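PDB 4H5G: amino acid ABC superfamily ATP binding cassette transporter, binding protein from Streptococcus pneumoniae, which binds L-arginine and, as a putative membrane-anchored lipoprotein, probably delivers amino acids to the permease of an ABC importer. Local coordinates for residues K11-V16 against K55-S60; A23-Q28 against D171-L176; S62-L67 against A128-V133; D76-G81 against A201-K206. One frame throughout, in Å; residues are numbered along the deposited sequence.

Contact 1 (K11-V16 against K55-S60); sequences KGKLVV and KLEILS
Glu57 lays its carboxylate end against the aliphatic part of Lys13 and a methyl of Val15. The two backbones are neighbouring parallel strands, 13-18 and 55-60, in a lobe of the type II periplasmic binding protein fold. The connection between them carries the hairpin 27-38 and then helix 40-52, which packs on one side of the sheet, a beta-alpha-beta crossover with a hairpin inserted. Glu57 has CG anti to its backbone N (chi1 176°), and the rest of the chain runs on extended. This carries OE1 to 3.5 Å from Lys13 CD and OE2 to 3.5 Å from Val15 CG2. The ammonium of Lys13 turns off at its last torsion. NZ stays 4.3 Å from Glu57 OE2, beyond a salt bridge, though the opposite charges probably still attract.

On the opposite face of the sheet lie Leu14, Val16, Leu56 and Ile58. Leu56 CD1 meets Val16 CG2 at 3.6 Å, the two side chains slanting across each other. Leu56 and Ile58 also reach helix 40-52, at Ala45 and Ile42, so the helix packs on this apolar face. Ile58 CD1 rests more loosely on Val16 CB.

Five backbone hydrogen bonds join the strands, from Gly12 O with Lys55 N to Val16 O with Leu59 N. Gly12, with positive phi, is where the chain leaves helix 4-11 and enters the strand. The shortest of the five links Leu14 N to Lys55 O at 2.7 Å. The same carbonyl also takes a CH...O contact from Lys13 CA.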
# COMPACT_ATOMS: atom_id res chain seq x y z
N LYS A 11 -22.60 -15.14 3.82
CA LYS A 11 -21.61 -15.93 3.10
C LYS A 11 -20.51 -16.40 4.05
O LYS A 11 -19.72 -17.30 3.73
CB LYS A 11 -21.06 -15.20 1.86
CG LYS A 11 -20.17 -14.05 2.17
CD LYS A 11 -19.89 -13.24 0.91
CE LYS A 11 -18.67 -12.34 1.13
NZ LYS A 11 -18.58 -11.24 0.14
N GLY A 12 -20.47 -15.81 5.24
CA GLY A 12 -19.59 -16.27 6.30
C GLY A 12 -18.14 -15.83 6.14
O GLY A 12 -17.25 -16.30 6.85
N LYS A 13 -17.89 -14.91 5.21
CA LYS A 13 -16.52 -14.45 4.99
C LYS A 13 -16.45 -13.01 4.51
O LYS A 13 -17.36 -12.52 3.85
CB LYS A 13 -15.83 -15.35 3.99
CG LYS A 13 -16.45 -15.33 2.60
CD LYS A 13 -15.64 -16.19 1.61
CE LYS A 13 -16.43 -16.41 0.33
NZ LYS A 13 -16.95 -15.12 -0.25
N LEU A 14 -15.35 -12.34 4.84
CA LEU A 14 -15.08 -10.99 4.35
C LEU A 14 -13.95 -11.09 3.33
O LEU A 14 -12.84 -11.50 3.68
CB LEU A 14 -14.64 -10.11 5.52
CG LEU A 14 -14.21 -8.69 5.16
CD1 LEU A 14 -15.43 -7.82 4.80
CD2 LEU A 14 -13.44 -8.06 6.34
N VAL A 15 -14.21 -10.76 2.08
CA VAL A 15 -13.19 -10.94 1.04
C VAL A 15 -12.49 -9.60 0.83
O VAL A 15 -13.14 -8.60 0.56
CB VAL A 15 -13.82 -11.43 -0.28
CG1 VAL A 15 -12.75 -11.59 -1.36
CG2 VAL A 15 -14.57 -12.74 -0.05
N VAL A 16 -11.17 -9.59 0.97
CA VAL A 16 -10.41 -8.35 0.89
C VAL A 16 -9.38 -8.47 -0.22
O VAL A 16 -8.53 -9.35 -0.19
CB VAL A 16 -9.68 -8.09 2.23
CG1 VAL A 16 -8.76 -6.87 2.12
CG2 VAL A 16 -10.68 -7.92 3.39
N LYS A 55 -15.04 -15.12 8.68
CA LYS A 55 -13.67 -15.46 8.29
C LYS A 55 -13.10 -14.39 7.37
O LYS A 55 -13.83 -13.76 6.59
CB LYS A 55 -13.62 -16.81 7.58
CG LYS A 55 -14.07 -17.99 8.43
CD LYS A 55 -13.60 -19.31 7.83
CE LYS A 55 -14.45 -19.73 6.64
NZ LYS A 55 -13.92 -20.96 5.99
N LEU A 56 -11.79 -14.17 7.44
CA LEU A 56 -11.13 -13.26 6.50
C LEU A 56 -10.63 -14.07 5.31
O LEU A 56 -9.97 -15.10 5.49
CB LEU A 56 -9.93 -12.60 7.18
CG LEU A 56 -9.06 -11.72 6.27
CD1 LEU A 56 -9.85 -10.52 5.74
CD2 LEU A 56 -7.81 -11.26 7.02
N GLU A 57 -10.92 -13.61 4.10
CA GLU A 57 -10.37 -14.25 2.90
C GLU A 57 -9.58 -13.19 2.14
O GLU A 57 -10.13 -12.18 1.71
CB GLU A 57 -11.50 -14.81 2.04
CG GLU A 57 -11.03 -15.41 0.73
CD GLU A 57 -12.15 -16.16 0.02
OE1 GLU A 57 -12.48 -17.29 0.44
OE2 GLU A 57 -12.71 -15.61 -0.95
N ILE A 58 -8.28 -13.41 2.00
CA ILE A 58 -7.43 -12.45 1.30
C ILE A 58 -7.32 -12.85 -0.17
O ILE A 58 -7.00 -14.00 -0.49
CB ILE A 58 -6.01 -12.41 1.91
CG1 ILE A 58 -6.06 -11.88 3.34
CG2 ILE A 58 -5.09 -11.52 1.07
CD1 ILE A 58 -6.49 -10.44 3.46
N LEU A 59 -7.61 -11.91 -1.06
CA LEU A 59 -7.54 -12.16 -2.49
C LEU A 59 -6.36 -11.37 -3.03
O LEU A 59 -6.41 -10.15 -3.07
CB LEU A 59 -8.84 -11.70 -3.16
CG LEU A 59 -8.98 -11.87 -4.67
CD1 LEU A 59 -8.89 -13.35 -5.08
CD2 LEU A 59 -10.31 -11.25 -5.13
N SER A 60 -5.28 -12.07 -3.40
CA SER A 60 -4.05 -11.40 -3.84
C SER A 60 -4.00 -11.19 -5.35
O SER A 60 -4.35 -12.08 -6.13
CB SER A 60 -2.83 -12.22 -3.41
OG SER A 60 -2.68 -12.22 -2.01

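Contact 2 (A23-Q28 against D171-L176); sequences APFEFQ and DEPVAL. With ARG (arginine), chain L.
Phe25, Val174 and Pro173 form the apolar heart of this buried contact. The Phe25 ring comes with its rim to Val174, CD2 lying 3.8 Å from CG2, and that methyl sits near the ring plane. The same ring meets Pro173 at a slant, with CE2 4.0 Å from CB. The first torsion of Phe25 (chi1 -69°) sets CG beside the backbone N, and the ring then extends to the start of helix 172-181. Pro24, which follows a cis peptide bond, crosses Pro173 at about a right angle, its CD 3.5 Å from Pro173 O. Val174 also touches the backbone: its CA makes a CH...O contact of 3.3 Å to Ala23 O. A water donates to both Ala23 O and Val174 O.

The two segments also border the arginine site of this type II periplasmic binding protein. Phe25 also forms part of a classic beta bulge with Glu26, facing Tyr22. From the two segments, carboxylates hold opposite ends of the ligand. Glu26 OE2 accepts from the guanidinium NH1 at 3.0 Å. Asp171, at the N-cap position of helix 172-181, accepts from the ligand's amino N through OD2 at 2.9 Å. Tyr22 OH is also bonded to Asp171 OD2, and Asn101 ND2 to OD1.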
# COMPACT_ATOMS: atom_id res chain seq x y z
N ALA A 23 5.67 -4.61 1.86
CA ALA A 23 5.99 -4.62 3.30
C ALA A 23 6.30 -3.20 3.77
O ALA A 23 7.08 -2.49 3.13
CB ALA A 23 7.19 -5.52 3.54
N PRO A 24 5.77 -2.79 4.93
CA PRO A 24 5.09 -3.57 5.97
C PRO A 24 3.57 -3.63 5.89
O PRO A 24 2.95 -4.17 6.80
CB PRO A 24 5.49 -2.82 7.25
CG PRO A 24 5.50 -1.40 6.79
CD PRO A 24 6.08 -1.43 5.40
N PHE A 25 2.97 -3.09 4.83
CA PHE A 25 1.51 -3.07 4.70
C PHE A 25 0.95 -4.46 4.40
O PHE A 25 0.06 -4.95 5.09
CB PHE A 25 1.08 -2.09 3.61
CG PHE A 25 1.32 -0.64 3.95
CD1 PHE A 25 0.46 0.04 4.79
CD2 PHE A 25 2.40 0.04 3.41
CE1 PHE A 25 0.68 1.36 5.10
CE2 PHE A 25 2.61 1.36 3.72
CZ PHE A 25 1.75 2.03 4.56
N GLU A 26 1.46 -5.07 3.34
CA GLU A 26 1.13 -6.46 3.02
C GLU A 26 2.26 -7.09 2.22
O GLU A 26 2.84 -6.45 1.33
CB GLU A 26 -0.18 -6.57 2.23
CG GLU A 26 -0.28 -5.65 1.03
CD GLU A 26 -0.90 -4.32 1.38
OE1 GLU A 26 -1.76 -4.30 2.30
OE2 GLU A 26 -0.55 -3.29 0.77
N PHE A 27 2.57 -8.35 2.53
CA PHE A 27 3.66 -9.05 1.88
C PHE A 27 3.58 -10.53 2.19
O PHE A 27 2.73 -10.96 2.96
CB PHE A 27 5.03 -8.48 2.29
CG PHE A 27 5.32 -8.51 3.78
CD1 PHE A 27 4.70 -7.62 4.63
CD2 PHE A 27 6.24 -9.40 4.31
CE1 PHE A 27 4.99 -7.61 5.99
CE2 PHE A 27 6.53 -9.40 5.68
CZ PHE A 27 5.91 -8.51 6.52
N GLN A 28 4.48 -11.30 1.59
CA GLN A 28 4.50 -12.75 1.80
C GLN A 28 5.56 -13.11 2.80
O GLN A 28 6.69 -12.63 2.71
CB GLN A 28 4.79 -13.47 0.49
CG GLN A 28 3.88 -13.03 -0.63
CD GLN A 28 2.90 -14.09 -1.03
OE1 GLN A 28 2.18 -14.63 -0.18
NE2 GLN A 28 2.86 -14.41 -2.31
N ASP A 171 5.64 4.48 -1.16
CA ASP A 171 5.28 4.97 0.17
C ASP A 171 6.46 4.84 1.12
O ASP A 171 7.16 3.84 1.10
CB ASP A 171 4.05 4.22 0.71
CG ASP A 171 2.77 4.66 0.03
OD1 ASP A 171 2.23 5.70 0.45
OD2 ASP A 171 2.33 4.00 -0.94
N GLU A 172 6.69 5.86 1.94
CA GLU A 172 7.88 5.87 2.82
C GLU A 172 8.10 4.61 3.71
O GLU A 172 9.23 4.12 3.80
CB GLU A 172 7.94 7.15 3.68
CG GLU A 172 9.05 7.10 4.73
CD GLU A 172 9.39 8.46 5.30
OE1 GLU A 172 8.74 8.88 6.27
OE2 GLU A 172 10.32 9.11 4.77
N PRO A 173 7.03 4.08 4.36
CA PRO A 173 7.26 2.90 5.20
C PRO A 173 7.83 1.71 4.42
O PRO A 173 8.60 0.90 4.96
CB PRO A 173 5.87 2.58 5.74
CG PRO A 173 5.16 3.90 5.74
CD PRO A 173 5.65 4.59 4.50
N VAL A 174 7.46 1.62 3.15
CA VAL A 174 7.95 0.54 2.28
C VAL A 174 9.42 0.75 1.94
O VAL A 174 10.21 -0.19 1.93
CB VAL A 174 7.08 0.43 1.00
CG1 VAL A 174 7.60 -0.69 0.10
CG2 VAL A 174 5.62 0.17 1.36
N ALA A 175 9.79 2.00 1.65
CA ALA A 175 11.21 2.31 1.38
C ALA A 175 12.05 2.06 2.62
O ALA A 175 13.13 1.48 2.53
CB ALA A 175 11.36 3.74 0.91
N LEU A 176 11.55 2.49 3.77
CA LEU A 176 12.28 2.28 5.03
C LEU A 176 12.51 0.80 5.28
O LEU A 176 13.58 0.39 5.75
CB LEU A 176 11.50 2.88 6.20
CG LEU A 176 11.51 4.40 6.31
CD1 LEU A 176 10.52 4.86 7.38
CD2 LEU A 176 12.92 4.91 6.61
N ARG L . -0.34 4.45 -1.83
CA ARG L . -0.18 4.27 -3.28
C ARG L . -1.52 4.31 -3.99
O ARG L . -2.59 4.14 -3.38
CB ARG L . 0.54 2.95 -3.59
CG ARG L . -0.06 1.72 -2.92
CD ARG L . 0.57 0.43 -3.46
NE ARG L . 0.13 -0.75 -2.69
CZ ARG L . 0.55 -2.00 -2.90
NH1 ARG L . 0.09 -2.99 -2.14
NH2 ARG L . 1.42 -2.24 -3.87
OXT ARG L . -1.55 4.52 -5.20
O HOH W 1 9.33 -3.34 1.74

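Contact 3 (S62-L67 against A128-V133); sequences SFDNVL and AQKGTV. With ARG (arginine), chain L; SO4 (sulfate ion), chain C.
Phe63 packs closely against the turn 129-132, while Asp64 and Lys130 meet on a looser, more exposed side. With chi1 at -176° the Phe63 ring swings away from the backbone N and lies beside the turn and the ligand. Its CD2 is 3.5 Å from Thr132 CG2, in an oblique approach. The carbonyl O of Gly131 lies at the ring edge, 3.5 Å from CE2. One face of the ring carries the arginine ligand, whose CD sits above it, offset toward the rim. Phe63 CB also touches the amide of Gln129.

The turn is type II. Gly131 has positive phi and lies beside Asp64, its CA 5.0 Å from that of Asp64. Thr132 OG1 donates to Gln129 O at 2.7 Å and caps the following helix by accepting from Glu135 N.

On the loose side the Asp64 and Lys130 side chains run alongside each other in the same direction. Asp64 CB is 3.6 Å from Lys130 O, but the charged ends, OD2 and NZ, remain 5.6 Å apart. A water accepts from Asp64 N and donates to Lys130 O. Lys130 NZ makes a weak bond to a sulfate ion, probably from the crystallisation liquor, which Thr151 OG1 also holds.

The packed side serves the ligand, with Phe63 from one segment and Gln129 and Val133 from the other. Gln129 OE1 accepts from the arginine NH2 at 3.0 Å, and Val133 N donates to its OXT at 2.9 Å. A carboxylate held by a helix N-terminus and an aromatic ring along the side chain are features of the amino-acid site in type II periplasmic binding proteins.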
# COMPACT_ATOMS: atom_id res chain seq x y z
N SER A 62 -2.17 -8.08 -8.53
CA SER A 62 -1.28 -6.92 -8.67
C SER A 62 -2.05 -5.67 -8.29
O SER A 62 -3.27 -5.61 -8.42
CB SER A 62 -0.74 -6.82 -10.09
OG SER A 62 0.06 -7.94 -10.41
N PHE A 63 -1.32 -4.64 -7.86
CA PHE A 63 -1.99 -3.45 -7.35
C PHE A 63 -2.95 -2.83 -8.36
O PHE A 63 -4.06 -2.43 -7.98
CB PHE A 63 -1.02 -2.39 -6.85
CG PHE A 63 -1.74 -1.20 -6.24
CD1 PHE A 63 -2.19 -1.25 -4.94
CD2 PHE A 63 -2.02 -0.08 -7.00
CE1 PHE A 63 -2.87 -0.17 -4.39
CE2 PHE A 63 -2.72 1.00 -6.47
CZ PHE A 63 -3.14 0.95 -5.16
N ASP A 64 -2.53 -2.76 -9.62
CA ASP A 64 -3.33 -2.06 -10.63
C ASP A 64 -4.67 -2.71 -10.95
O ASP A 64 -5.48 -2.15 -11.70
CB ASP A 64 -2.53 -1.77 -11.92
CG ASP A 64 -2.02 -3.03 -12.60
OD1 ASP A 64 -2.31 -4.14 -12.14
OD2 ASP A 64 -1.32 -2.88 -13.62
N ASN A 65 -4.93 -3.88 -10.36
CA ASN A 65 -6.25 -4.51 -10.51
C ASN A 65 -7.05 -4.59 -9.21
O ASN A 65 -8.17 -5.11 -9.20
CB ASN A 65 -6.13 -5.90 -11.15
CG ASN A 65 -7.12 -6.11 -12.29
OD1 ASN A 65 -7.88 -5.20 -12.63
ND2 ASN A 65 -7.10 -7.28 -12.89
N VAL A 66 -6.49 -4.07 -8.12
CA VAL A 66 -7.14 -4.16 -6.81
C VAL A 66 -8.47 -3.39 -6.79
O VAL A 66 -9.52 -3.94 -6.43
CB VAL A 66 -6.20 -3.70 -5.68
CG1 VAL A 66 -6.98 -3.40 -4.41
CG2 VAL A 66 -5.10 -4.74 -5.40
N LEU A 67 -8.44 -2.13 -7.20
CA LEU A 67 -9.68 -1.35 -7.21
C LEU A 67 -10.71 -1.87 -8.22
O LEU A 67 -11.92 -1.90 -7.95
CB LEU A 67 -9.38 0.14 -7.42
CG LEU A 67 -8.69 0.77 -6.21
CD1 LEU A 67 -8.25 2.19 -6.55
CD2 LEU A 67 -9.61 0.78 -4.99
N ALA A 128 8.29 3.43 -10.91
CA ALA A 128 7.16 3.53 -9.99
C ALA A 128 6.15 2.46 -10.36
O ALA A 128 6.24 1.87 -11.43
CB ALA A 128 6.54 4.91 -10.05
N GLN A 129 5.18 2.24 -9.49
CA GLN A 129 4.23 1.14 -9.68
C GLN A 129 3.03 1.59 -10.52
O GLN A 129 2.47 2.66 -10.28
CB GLN A 129 3.76 0.61 -8.33
CG GLN A 129 2.83 -0.58 -8.40
CD GLN A 129 2.74 -1.30 -7.07
OE1 GLN A 129 2.74 -0.68 -6.00
NE2 GLN A 129 2.67 -2.63 -7.12
N LYS A 130 2.65 0.78 -11.50
CA LYS A 130 1.50 1.09 -12.36
C LYS A 130 0.25 1.30 -11.55
O LYS A 130 -0.05 0.50 -10.66
CB LYS A 130 1.22 -0.06 -13.33
CG LYS A 130 2.26 -0.20 -14.44
CD LYS A 130 1.90 -1.33 -15.42
CE LYS A 130 2.92 -1.38 -16.56
NZ LYS A 130 2.64 -2.44 -17.56
N GLY A 131 -0.49 2.36 -11.88
CA GLY A 131 -1.78 2.63 -11.28
C GLY A 131 -1.71 3.28 -9.91
O GLY A 131 -2.69 3.23 -9.17
N THR A 132 -0.57 3.90 -9.57
CA THR A 132 -0.39 4.42 -8.20
C THR A 132 -0.16 5.93 -8.12
O THR A 132 0.20 6.58 -9.10
CB THR A 132 0.78 3.74 -7.44
OG1 THR A 132 2.03 4.14 -8.01
CG2 THR A 132 0.65 2.20 -7.45
N VAL A 133 -0.35 6.46 -6.91
CA VAL A 133 -0.03 7.85 -6.61
C VAL A 133 1.46 8.19 -6.81
O VAL A 133 1.76 9.18 -7.47
CB VAL A 133 -0.57 8.28 -5.21
CG1 VAL A 133 -0.08 9.68 -4.82
CG2 VAL A 133 -2.10 8.22 -5.20
N ARG L . -0.34 4.45 -1.83
CA ARG L . -0.18 4.27 -3.28
C ARG L . -1.52 4.31 -3.99
O ARG L . -2.59 4.14 -3.38
CB ARG L . 0.54 2.95 -3.59
CG ARG L . -0.06 1.72 -2.92
CD ARG L . 0.57 0.43 -3.46
NE ARG L . 0.13 -0.75 -2.69
CZ ARG L . 0.55 -2.00 -2.90
NH1 ARG L . 0.09 -2.99 -2.14
NH2 ARG L . 1.42 -2.24 -3.87
OXT ARG L . -1.55 4.52 -5.20
S SO4 C . 5.28 -5.26 -16.33
O1 SO4 C . 5.64 -4.57 -15.10
O2 SO4 C . 5.44 -4.35 -17.47
O3 SO4 C . 6.17 -6.42 -16.49
O4 SO4 C . 3.89 -5.71 -16.27
O HOH W 2 0.31 -2.37 -10.28

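Contact 4 (D76-G81 against A201-K206); sequences DLAVAG and AVALRK. With ARG (arginine), chain L; ACT (acetate ion), chain G; EDO (1,2-ethanediol), chain J.
A single antiparallel bridge between Ala78 and Ala203 joins the edge strand 77-78 of the parallel sheet to strand 203-205. It is a hydrogen-bonded pair. Ala78 N donates to Ala203 O at 3.1 Å, and Ala203 N returns a bond of 3.0 Å to Ala78 O, in the carbonyl plane. The two methyls, Ala78 CB and Ala203 CB, lie 4.1 Å apart and face helix 66-71.

Leu77, Val202 and Leu204 pack on the other side, against helix 209-225. Leu77 CD2 is 3.6 Å from Leu204 CD2, and these side chains lie alongside each other, pointing the same way. Leu77 and Val79 both slant across Val202, with Val79 CG2 3.8 Å from Val202 CG1. In Leu77 a chi2 of 176° sends CD1 out anti to CA and leaves CD2, the other branch, against Leu204.

Beyond the bridge, water replaces direct bonds at both ends. One water accepts from Arg205 N and donates to Asp76 O. Another accepts from Ala80 N and donates to Ala201 O. A third joins Asp76 OD1 to Arg205 NH2, which are too far apart to touch directly.

The segment 76-81 ends at the ligand. Ala80 O accepts from the arginine NE at 2.9 Å, and Gly81 O accepts from its amino N at 2.8 Å. The carbonyls of Ala80 and Gly81 thus line the amino-acid pocket of this type II periplasmic binding protein.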
# COMPACT_ATOMS: atom_id res chain seq x y z
N ASP A 76 -15.19 -7.62 -1.19
CA ASP A 76 -16.04 -6.72 -0.41
C ASP A 76 -15.35 -5.41 -0.07
O ASP A 76 -15.98 -4.36 0.06
CB ASP A 76 -16.42 -7.40 0.92
CG ASP A 76 -17.21 -8.67 0.73
OD1 ASP A 76 -18.29 -8.62 0.10
OD2 ASP A 76 -16.74 -9.73 1.21
N LEU A 77 -14.03 -5.50 0.11
CA LEU A 77 -13.21 -4.35 0.48
C LEU A 77 -11.91 -4.44 -0.30
O LEU A 77 -11.50 -5.52 -0.70
CB LEU A 77 -12.87 -4.40 1.97
CG LEU A 77 -13.98 -4.33 3.01
CD1 LEU A 77 -13.36 -4.50 4.41
CD2 LEU A 77 -14.73 -3.00 2.91
N ALA A 78 -11.24 -3.31 -0.48
CA ALA A 78 -9.86 -3.33 -0.96
C ALA A 78 -9.00 -2.67 0.11
O ALA A 78 -9.31 -1.57 0.57
CB ALA A 78 -9.73 -2.62 -2.29
N VAL A 79 -7.93 -3.35 0.51
CA VAL A 79 -7.02 -2.82 1.54
C VAL A 79 -5.62 -3.11 1.03
O VAL A 79 -5.19 -4.26 0.99
CB VAL A 79 -7.23 -3.49 2.90
CG1 VAL A 79 -6.35 -2.82 3.96
CG2 VAL A 79 -8.71 -3.41 3.34
N ALA A 80 -4.91 -2.06 0.62
CA ALA A 80 -3.61 -2.26 -0.02
C ALA A 80 -2.77 -1.00 0.03
O ALA A 80 -2.19 -0.60 -0.98
CB ALA A 80 -3.80 -2.71 -1.47
N GLY A 81 -2.73 -0.37 1.20
CA GLY A 81 -2.01 0.90 1.34
C GLY A 81 -2.54 1.91 0.34
O GLY A 81 -1.79 2.64 -0.31
N ALA A 201 -6.59 4.51 3.22
CA ALA A 201 -7.91 4.15 3.73
C ALA A 201 -8.39 2.87 3.08
O ALA A 201 -7.83 2.42 2.09
CB ALA A 201 -8.89 5.29 3.48
N VAL A 202 -9.43 2.27 3.65
CA VAL A 202 -10.03 1.05 3.09
C VAL A 202 -11.02 1.50 2.04
O VAL A 202 -11.84 2.37 2.31
CB VAL A 202 -10.77 0.29 4.21
CG1 VAL A 202 -11.56 -0.89 3.62
CG2 VAL A 202 -9.79 -0.18 5.31
N ALA A 203 -10.97 0.91 0.85
CA ALA A 203 -11.92 1.24 -0.22
C ALA A 203 -13.14 0.31 -0.19
O ALA A 203 -13.01 -0.89 0.08
CB ALA A 203 -11.23 1.17 -1.59
N LEU A 204 -14.31 0.88 -0.45
CA LEU A 204 -15.57 0.12 -0.58
C LEU A 204 -16.30 0.56 -1.83
O LEU A 204 -16.08 1.66 -2.32
CB LEU A 204 -16.50 0.41 0.61
CG LEU A 204 -15.94 0.32 2.02
CD1 LEU A 204 -15.39 1.68 2.49
CD2 LEU A 204 -17.02 -0.21 2.99
N ARG A 205 -17.20 -0.27 -2.34
CA ARG A 205 -18.08 0.21 -3.41
C ARG A 205 -19.00 1.30 -2.85
O ARG A 205 -19.29 1.32 -1.65
CB ARG A 205 -18.88 -0.93 -4.04
CG ARG A 205 -18.03 -1.89 -4.89
CD ARG A 205 -18.89 -2.95 -5.59
NE ARG A 205 -19.59 -3.79 -4.61
CZ ARG A 205 -19.05 -4.83 -4.00
NH1 ARG A 205 -17.80 -5.19 -4.26
NH2 ARG A 205 -19.77 -5.53 -3.12
N LYS A 206 -19.47 2.19 -3.70
CA LYS A 206 -20.37 3.26 -3.24
C LYS A 206 -21.66 2.70 -2.67
O LYS A 206 -22.03 1.57 -2.97
CB LYS A 206 -20.64 4.27 -4.36
CG LYS A 206 -19.40 5.09 -4.69
CD LYS A 206 -19.75 6.47 -5.19
CE LYS A 206 -18.52 7.35 -5.30
NZ LYS A 206 -18.19 8.01 -4.01
N ARG L . -0.34 4.45 -1.83
CA ARG L . -0.18 4.27 -3.28
C ARG L . -1.52 4.31 -3.99
O ARG L . -2.59 4.14 -3.38
CB ARG L . 0.54 2.95 -3.59
CG ARG L . -0.06 1.72 -2.92
CD ARG L . 0.57 0.43 -3.46
NE ARG L . 0.13 -0.75 -2.69
CZ ARG L . 0.55 -2.00 -2.90
NH1 ARG L . 0.09 -2.99 -2.14
NH2 ARG L . 1.42 -2.24 -3.87
OXT ARG L . -1.55 4.52 -5.20
C ACT G . -22.74 -3.92 -3.82
O ACT G . -22.33 -2.82 -4.25
OXT ACT G . -22.77 -4.06 -2.58
CH3 ACT G . -23.18 -5.02 -4.75
C1 EDO J . -22.08 -6.48 -0.67
O1 EDO J . -22.86 -7.66 -0.90
C2 EDO J . -21.04 -6.78 0.40
O2 EDO J . -19.93 -5.89 0.27
O HOH W 3 -17.81 -2.79 -1.14
O HOH W 4 -18.82 -8.11 -2.41
O HOH W 5 -5.85 0.46 1.85

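How the contacts relate
Contacts 2, 3 and 4 all touch the bound arginine, while contact 1 stands back from it, the side chain of Ile58 being about 10 Å away. Contacts 1 and 4 share one sheet, since strands 13-18 and 77-78 are neighbours in it. Their centres are about 13 Å apart. Lys11 NZ forms a salt bridge of 2.6 Å with Asp76 OD2, and Val16 packs on Val79. Contact 4 also meets contact 3, where Phe63 CE1 is 3.5 Å from Ala80 O, and contact 2, where Glu26 OE2 is 3.3 Å from Ala80 C. Contacts 2 and 3 do not touch, their nearest atoms being about 6 Å apart. Along the chain, contact 3 is nested inside the loop closed by contact 2.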